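Local coordinates for protein glutathione transferase o1 (Bombyx mori, PDB 3RBT) that probably acts as an omega-class glutathione transferase, a family generally credited with glutathione transfer and glutathione-dependent dehydroascorbate reduction, at residues 208-211 against 212-216; 215-218 against 219-222; 185-188 against 189-192. All coordinates share one frame; numbering follows the deposited sequence.

Contact 1: 208-211 against 212-216; sequences ADWG and DQMQL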
loop_
_atom_site.group_PDB
_atom_site.type_symbol
_atom_site.label_atom_id
_atom_site.label_comp_id
_atom_site.label_asym_id
_atom_site.label_seq_id
_atom_site.Cartn_x
_atom_site.Cartn_y
_atom_site.Cartn_z
ATOM N N ALA A 208 -17.117 -9.461 17.399
ATOM C CA ALA A 208 -16.814 -10.117 18.663
ATOM C C ALA A 208 -16.849 -11.632 18.500
ATOM O O ALA A 208 -15.940 -12.320 18.953
ATOM C CB ALA A 208 -17.799 -9.673 19.759
ATOM N N ASP A 209 -17.901 -12.132 17.845
ATOM C CA ASP A 209 -18.040 -13.547 17.514
ATOM C C ASP A 209 -16.835 -14.063 16.720
ATOM O O ASP A 209 -16.267 -15.102 17.051
ATOM C CB ASP A 209 -19.332 -13.790 16.720
ATOM C CG ASP A 209 -20.575 -13.798 17.593
ATOM O OD1 ASP A 209 -20.479 -13.503 18.808
ATOM O OD2 ASP A 209 -21.666 -14.101 17.056
ATOM N N TRP A 210 -16.454 -13.317 15.684
ATOM C CA TRP A 210 -15.297 -13.626 14.845
ATOM C C TRP A 210 -14.010 -13.693 15.681
ATOM O O TRP A 210 -13.233 -14.645 15.558
ATOM C CB TRP A 210 -15.204 -12.597 13.704
ATOM C CG TRP A 210 -13.902 -12.587 12.941
ATOM C CD1 TRP A 210 -13.558 -13.394 11.891
ATOM C CD2 TRP A 210 -12.787 -11.718 13.160
ATOM N NE1 TRP A 210 -12.294 -13.087 11.451
ATOM C CE2 TRP A 210 -11.797 -12.061 12.210
ATOM C CE3 TRP A 210 -12.526 -10.687 14.068
ATOM C CZ2 TRP A 210 -10.564 -11.409 12.141
ATOM C CZ3 TRP A 210 -11.307 -10.037 14.003
ATOM C CH2 TRP A 210 -10.336 -10.402 13.045
ATOM N N GLY A 211 -13.809 -12.691 16.538
ATOM C CA GLY A 211 -12.729 -12.699 17.526
ATOM C C GLY A 211 -12.622 -13.999 18.310
ATOM O O GLY A 211 -11.526 -14.551 18.468
ATOM N N ASP A 212 -13.761 -14.493 18.789
ATOM C CA ASP A 212 -13.807 -15.749 19.542
ATOM C C ASP A 212 -13.371 -16.925 18.681
ATOM O O ASP A 212 -12.588 -17.767 19.120
ATOM C CB ASP A 212 -15.219 -16.001 20.093
ATOM C CG ASP A 212 -15.589 -15.040 21.197
ATOM O OD1 ASP A 212 -14.668 -14.492 21.844
ATOM O OD2 ASP A 212 -16.798 -14.833 21.423
ATOM N N GLN A 213 -13.882 -16.971 17.455
ATOM C CA GLN A 213 -13.526 -18.024 16.514
ATOM C C GLN A 213 -12.052 -17.968 16.110
ATOM O O GLN A 213 -11.399 -19.002 16.026
ATOM C CB GLN A 213 -14.439 -17.976 15.282
ATOM C CG GLN A 213 -15.862 -18.475 15.554
ATOM C CD GLN A 213 -15.907 -19.957 15.865
ATOM O OE1 GLN A 213 -15.356 -20.778 15.123
ATOM N NE2 GLN A 213 -16.567 -20.313 16.963
ATOM N N MET A 214 -11.533 -16.762 15.875
ATOM C CA MET A 214 -10.117 -16.593 15.549
ATOM C C MET A 214 -9.236 -17.104 16.683
ATOM O O MET A 214 -8.202 -17.702 16.431
ATOM C CB MET A 214 -9.782 -15.128 15.260
ATOM C CG MET A 214 -10.262 -14.604 13.914
ATOM S SD MET A 214 -9.480 -15.352 12.465
ATOM C CE MET A 214 -7.807 -14.703 12.583
ATOM N N GLN A 215 -9.651 -16.881 17.931
ATOM C CA GLN A 215 -8.870 -17.354 19.084
ATOM C C GLN A 215 -8.684 -18.878 19.127
ATOM O O GLN A 215 -7.711 -19.374 19.704
ATOM C CB GLN A 215 -9.469 -16.848 20.396
ATOM C CG GLN A 215 -9.210 -15.360 20.644
ATOM C CD GLN A 215 -9.900 -14.857 21.893
ATOM O OE1 GLN A 215 -10.893 -14.135 21.813
ATOM N NE2 GLN A 215 -9.388 -15.259 23.061
ATOM N N LEU A 216 -9.604 -19.610 18.501
ATOM C CA LEU A 216 -9.546 -21.068 18.469
ATOM C C LEU A 216 -8.725 -21.625 17.307
ATOM O O LEU A 216 -8.411 -22.818 17.289
ATOM C CB LEU A 216 -10.963 -21.665 18.463
ATOM C CG LEU A 216 -11.895 -21.269 19.618
ATOM C CD1 LEU A 216 -13.278 -21.899 19.454
ATOM C CD2 LEU A 216 -11.291 -21.645 20.966
#

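Contact 2: 215-218 against 219-222; sequences QLDD and IVKK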
loop_
_atom_site.group_PDB
_atom_site.type_symbol
_atom_site.label_atom_id
_atom_site.label_comp_id
_atom_site.label_asym_id
_atom_site.label_seq_id
_atom_site.Cartn_x
_atom_site.Cartn_y
_atom_site.Cartn_z
ATOM N N GLN A 215 -9.651 -16.881 17.931
ATOM C CA GLN A 215 -8.870 -17.354 19.084
ATOM C C GLN A 215 -8.684 -18.878 19.127
ATOM O O GLN A 215 -7.711 -19.374 19.704
ATOM C CB GLN A 215 -9.469 -16.848 20.396
ATOM C CG GLN A 215 -9.210 -15.360 20.644
ATOM C CD GLN A 215 -9.900 -14.857 21.893
ATOM O OE1 GLN A 215 -10.893 -14.135 21.813
ATOM N NE2 GLN A 215 -9.388 -15.259 23.061
ATOM N N LEU A 216 -9.604 -19.610 18.501
ATOM C CA LEU A 216 -9.546 -21.068 18.469
ATOM C C LEU A 216 -8.725 -21.625 17.307
ATOM O O LEU A 216 -8.411 -22.818 17.289
ATOM C CB LEU A 216 -10.963 -21.665 18.463
ATOM C CG LEU A 216 -11.895 -21.269 19.618
ATOM C CD1 LEU A 216 -13.278 -21.899 19.454
ATOM C CD2 LEU A 216 -11.291 -21.645 20.966
ATOM N N ASP A 217 -8.371 -20.758 16.357
ATOM C CA ASP A 217 -7.597 -21.134 15.166
ATOM C C ASP A 217 -6.188 -21.582 15.563
ATOM O O ASP A 217 -5.491 -20.889 16.310
ATOM C CB ASP A 217 -7.539 -19.942 14.196
ATOM C CG ASP A 217 -7.105 -20.329 12.790
ATOM O OD1 ASP A 217 -7.775 -21.171 12.144
ATOM O OD2 ASP A 217 -6.106 -19.763 12.311
ATOM N N ASP A 218 -5.780 -22.748 15.061
ATOM C CA ASP A 218 -4.482 -23.351 15.397
ATOM C C ASP A 218 -3.280 -22.463 15.092
ATOM O O ASP A 218 -2.299 -22.447 15.843
ATOM C CB ASP A 218 -4.323 -24.693 14.688
ATOM C CG ASP A 218 -5.359 -25.702 15.131
ATOM O OD1 ASP A 218 -5.058 -26.508 16.046
ATOM O OD2 ASP A 218 -6.482 -25.662 14.585
ATOM N N ILE A 219 -3.372 -21.734 13.985
ATOM C CA ILE A 219 -2.353 -20.782 13.574
ATOM C C ILE A 219 -2.294 -19.588 14.539
ATOM O O ILE A 219 -1.209 -19.191 14.975
ATOM C CB ILE A 219 -2.595 -20.343 12.106
ATOM C CG1 ILE A 219 -2.436 -21.552 11.172
ATOM C CG2 ILE A 219 -1.646 -19.218 11.692
ATOM C CD1 ILE A 219 -3.366 -21.528 9.976
ATOM N N VAL A 220 -3.456 -19.025 14.872
ATOM C CA VAL A 220 -3.546 -17.936 15.845
ATOM C C VAL A 220 -2.912 -18.345 17.182
ATOM O O VAL A 220 -2.064 -17.629 17.736
ATOM C CB VAL A 220 -5.016 -17.503 16.062
ATOM C CG1 VAL A 220 -5.183 -16.714 17.373
ATOM C CG2 VAL A 220 -5.520 -16.702 14.868
ATOM N N LYS A 221 -3.325 -19.510 17.668
ATOM C CA LYS A 221 -2.884 -20.061 18.944
ATOM C C LYS A 221 -1.362 -20.225 19.033
ATOM O O LYS A 221 -0.776 -20.019 20.092
ATOM C CB LYS A 221 -3.575 -21.406 19.176
ATOM C CG LYS A 221 -4.147 -21.583 20.558
ATOM C CD LYS A 221 -5.015 -22.854 20.643
ATOM C CE LYS A 221 -5.611 -23.028 22.036
ATOM N NZ LYS A 221 -6.176 -21.744 22.566
ATOM N N LYS A 222 -0.731 -20.571 17.914
ATOM C CA LYS A 222 0.726 -20.712 17.847
ATOM C C LYS A 222 1.495 -19.431 18.249
ATOM O O LYS A 222 2.547 -19.524 18.888
ATOM C CB LYS A 222 1.152 -21.175 16.444
ATOM C CG LYS A 222 2.514 -21.878 16.382
ATOM C CD LYS A 222 2.408 -23.340 16.793
ATOM C CE LYS A 222 3.687 -23.847 17.444
ATOM N NZ LYS A 222 3.476 -25.197 18.052
#

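Contact 3: 185-188 against 189-192; sequences RLYL and LRCV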
loop_
_atom_site.group_PDB
_atom_site.type_symbol
_atom_site.label_atom_id
_atom_site.label_comp_id
_atom_site.label_asym_id
_atom_site.label_seq_id
_atom_site.Cartn_x
_atom_site.Cartn_y
_atom_site.Cartn_z
ATOM N N ARG A 185 -4.403 -7.851 20.551
ATOM C CA ARG A 185 -3.864 -6.883 21.505
ATOM C C ARG A 185 -4.950 -6.079 22.216
ATOM O O ARG A 185 -4.801 -5.759 23.389
ATOM C CB ARG A 185 -2.857 -5.950 20.833
ATOM C CG ARG A 185 -1.507 -6.613 20.627
ATOM C CD ARG A 185 -0.647 -5.917 19.578
ATOM N NE ARG A 185 0.665 -6.561 19.514
ATOM C CZ ARG A 185 0.905 -7.728 18.914
ATOM N NH1 ARG A 185 -0.077 -8.393 18.315
ATOM N NH2 ARG A 185 2.131 -8.242 18.921
ATOM N N LEU A 186 -6.047 -5.788 21.517
ATOM C CA LEU A 186 -7.148 -5.007 22.098
ATOM C C LEU A 186 -7.734 -5.617 23.364
ATOM O O LEU A 186 -8.151 -4.885 24.262
ATOM C CB LEU A 186 -8.258 -4.752 21.078
ATOM C CG LEU A 186 -7.876 -3.878 19.882
ATOM C CD1 LEU A 186 -9.059 -3.706 18.934
ATOM C CD2 LEU A 186 -7.328 -2.520 20.328
ATOM N N TYR A 187 -7.758 -6.951 23.434
ATOM C CA TYR A 187 -8.262 -7.659 24.618
ATOM C C TYR A 187 -7.555 -7.240 25.921
ATOM O O TYR A 187 -8.117 -7.395 27.000
ATOM C CB TYR A 187 -8.182 -9.186 24.435
ATOM C CG TYR A 187 -9.087 -9.761 23.350
ATOM C CD1 TYR A 187 -10.460 -9.916 23.556
ATOM C CD2 TYR A 187 -8.560 -10.176 22.133
ATOM C CE1 TYR A 187 -11.285 -10.457 22.561
ATOM C CE2 TYR A 187 -9.368 -10.717 21.138
ATOM C CZ TYR A 187 -10.725 -10.849 21.354
ATOM O OH TYR A 187 -11.509 -11.385 20.362
ATOM N N LEU A 188 -6.333 -6.706 25.822
ATOM C CA LEU A 188 -5.621 -6.216 27.007
ATOM C C LEU A 188 -6.438 -5.133 27.729
ATOM O O LEU A 188 -6.310 -4.960 28.939
ATOM C CB LEU A 188 -4.213 -5.701 26.659
ATOM C CG LEU A 188 -3.999 -4.375 25.907
ATOM C CD1 LEU A 188 -4.089 -3.165 26.823
ATOM C CD2 LEU A 188 -2.659 -4.357 25.186
ATOM N N LEU A 189 -7.280 -4.430 26.973
ATOM C CA LEU A 189 -8.065 -3.320 27.491
ATOM C C LEU A 189 -9.078 -3.773 28.541
ATOM O O LEU A 189 -9.576 -2.960 29.314
ATOM C CB LEU A 189 -8.780 -2.584 26.350
ATOM C CG LEU A 189 -8.551 -1.072 26.320
ATOM C CD1 LEU A 189 -7.422 -0.741 25.361
ATOM C CD2 LEU A 189 -9.818 -0.309 25.939
ATOM N N ARG A 190 -9.367 -5.074 28.564
ATOM C CA ARG A 190 -10.259 -5.644 29.558
ATOM C C ARG A 190 -9.570 -5.692 30.918
ATOM O O ARG A 190 -10.236 -5.697 31.951
ATOM C CB ARG A 190 -10.741 -7.038 29.140
ATOM C CG ARG A 190 -12.116 -7.392 29.705
ATOM C CD ARG A 190 -12.504 -8.856 29.493
ATOM N NE ARG A 190 -12.409 -9.275 28.093
ATOM C CZ ARG A 190 -13.277 -10.087 27.490
ATOM N NH1 ARG A 190 -14.332 -10.548 28.163
ATOM N NH2 ARG A 190 -13.104 -10.424 26.212
ATOM N N CYS A 191 -8.237 -5.718 30.904
ATOM C CA CYS A 191 -7.446 -5.601 32.128
ATOM C C CYS A 191 -7.444 -4.158 32.654
ATOM O O CYS A 191 -7.366 -3.935 33.867
ATOM C CB CYS A 191 -6.008 -6.088 31.908
ATOM S SG CYS A 191 -5.860 -7.761 31.205
ATOM N N VAL A 192 -7.529 -3.188 31.741
ATOM C CA VAL A 192 -7.548 -1.767 32.106
ATOM C C VAL A 192 -8.912 -1.357 32.655
ATOM O O VAL A 192 -9.011 -0.875 33.784
ATOM C CB VAL A 192 -7.187 -0.835 30.915
ATOM C CG1 VAL A 192 -7.100 0.627 31.389
ATOM C CG2 VAL A 192 -5.886 -1.272 30.258
#

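Contact 1: 208-211 against 212-216
A Met-aromatic contact one turn apart on helix 205-216, in the all-helical part of the transferase, joins W210 to M214. The thioether chain of M214 crosses one face of the indole: its CG stands 3.7 Å from the centroid of the five-membered ring, 23° off the ring normal, as a CH-pi contact, and touches W210 CE2 at 3.4 Å. The sulfur follows more obliquely, with M214 SD 3.8 Å from W210 NE1. The bend at chi2 (-66°) turns the sulfur toward the indole. In the backbone of the same turn the bond from M214 N to W210 O is short, 2.7 Å, and nearly straight; D212 N to A208 O, Q213 N to D209 O and Q215 N to G211 O continue the same i to i+4 ladder. The indole is held from outside as well, since W210 NE1 is hydrogen-bonded to D176 OD1 and its rings meet W180 and F167 edge-to-face. With an alanine here, the D176 carboxylate would probably lose this donor and a gap would open beside M214 CG and between the aromatic neighbours. Next to it, G211 lies buried, and the CG of Q215 reaches G211 O at 3.3 Å. Aromatic and methionine together form an i, i+4 pair on the buried side of an alpha-helix, packed against helix 174-186.

Contact 2: 215-218 against 219-222
D217 and V220 meet where helix 205-216 gives way to helix 218-222, with D217 at the N-cap position. The methylene D217 CB lies 3.9 Å from V220 CG2, while D217 OD2 comes within 3.6 Å of I219 CB; the aspartate and isoleucine side chains run side by side, pointing the same way. The D217 carbonyl starts the new helix, accepting K221 N at 2.9 Å with an N-H...O angle of 168°. One residue on, K222 N bonds to D218 O at 3.2 Å. V220 CG1 also approaches Q215 CA, at 4.1 Å.

In the next shell, the hydroxyl of Y177 is hydrogen-bonded to D217 OD2, fixing the carboxylate that the chi1 of -164° swings away from the backbone N. V220 packs on W180 and E184 of the same helix 174-186, and I219 on E46 and A47 of helix 36-47. The Y177 hydroxyl thus gives D217 OD2 a polar partner, and the N-terminal end of the short helix would probably favour the negative charge of the carboxylate.

Contact 3: 185-188 against 189-192
The phenol ring of Y187 and the guanidinium of R190 meet at their edges, with neither stacked on the other's face. Their planes are 24° apart, nearly coplanar, and the side chains lie alongside each other, pointing the same way; R190 NH2 comes 3.8 Å from Y187 CD1 and 4.1 Å from Y187 CE1. This is therefore an in-plane meeting and not a cation-pi stack. It sits on the type I beta turn L186 to L189, which takes the chain out of helix 174-186 and into the short, weakly bonded helix 189-192. The arginine chain leaves with CG anti to the backbone N, then bends at chi3, which brings the guanidinium back alongside the ring. F197 of helix 194-202 packs against both Y187 and R190, and P227 against Y187.

Successive i to i+3 bonds hold the bend: L189 N to L186 O at 2.9 Å, R190 N to Y187 O, and C191 N to L188 O. In each the donor lies well above the carbonyl plane, by 55° for R190 N, as expected where the chain is wound more tightly than in an alpha-helix. L188 has its CG between the backbone N and the carbonyl carbon (chi1 73°), which folds the branch over the next peptide and puts L188 CD1 3.4 Å from L189 N, and F137, F141 and Y234 pack round its side chain. The same methyl, L188 CD1, lies 4.3 Å from V192 CG2.

Overall arrangement
From the N terminus, contact 3 comes first: at 185-192 the chain turns out of helix 174-186 into the short helix 189-192. Helix 194-202 follows before contact 1 runs along helix 205-216, and contact 2 carries the end of that helix into helix 218-222. All three are local, so none closes a long loop and none nests within another; contacts 1 and 2 overlap at Q215 and L216, with M214 O packed on V220 CB. Contact 3 returns in space to contact 1 through Y187 OH, which lies near Q215 OE1 and G211 CA. Helix 174-186 ends in contact 3 and packs against contacts 1 and 2, and contact 2 also reaches helix 36-47 of the thioredoxin-like domain.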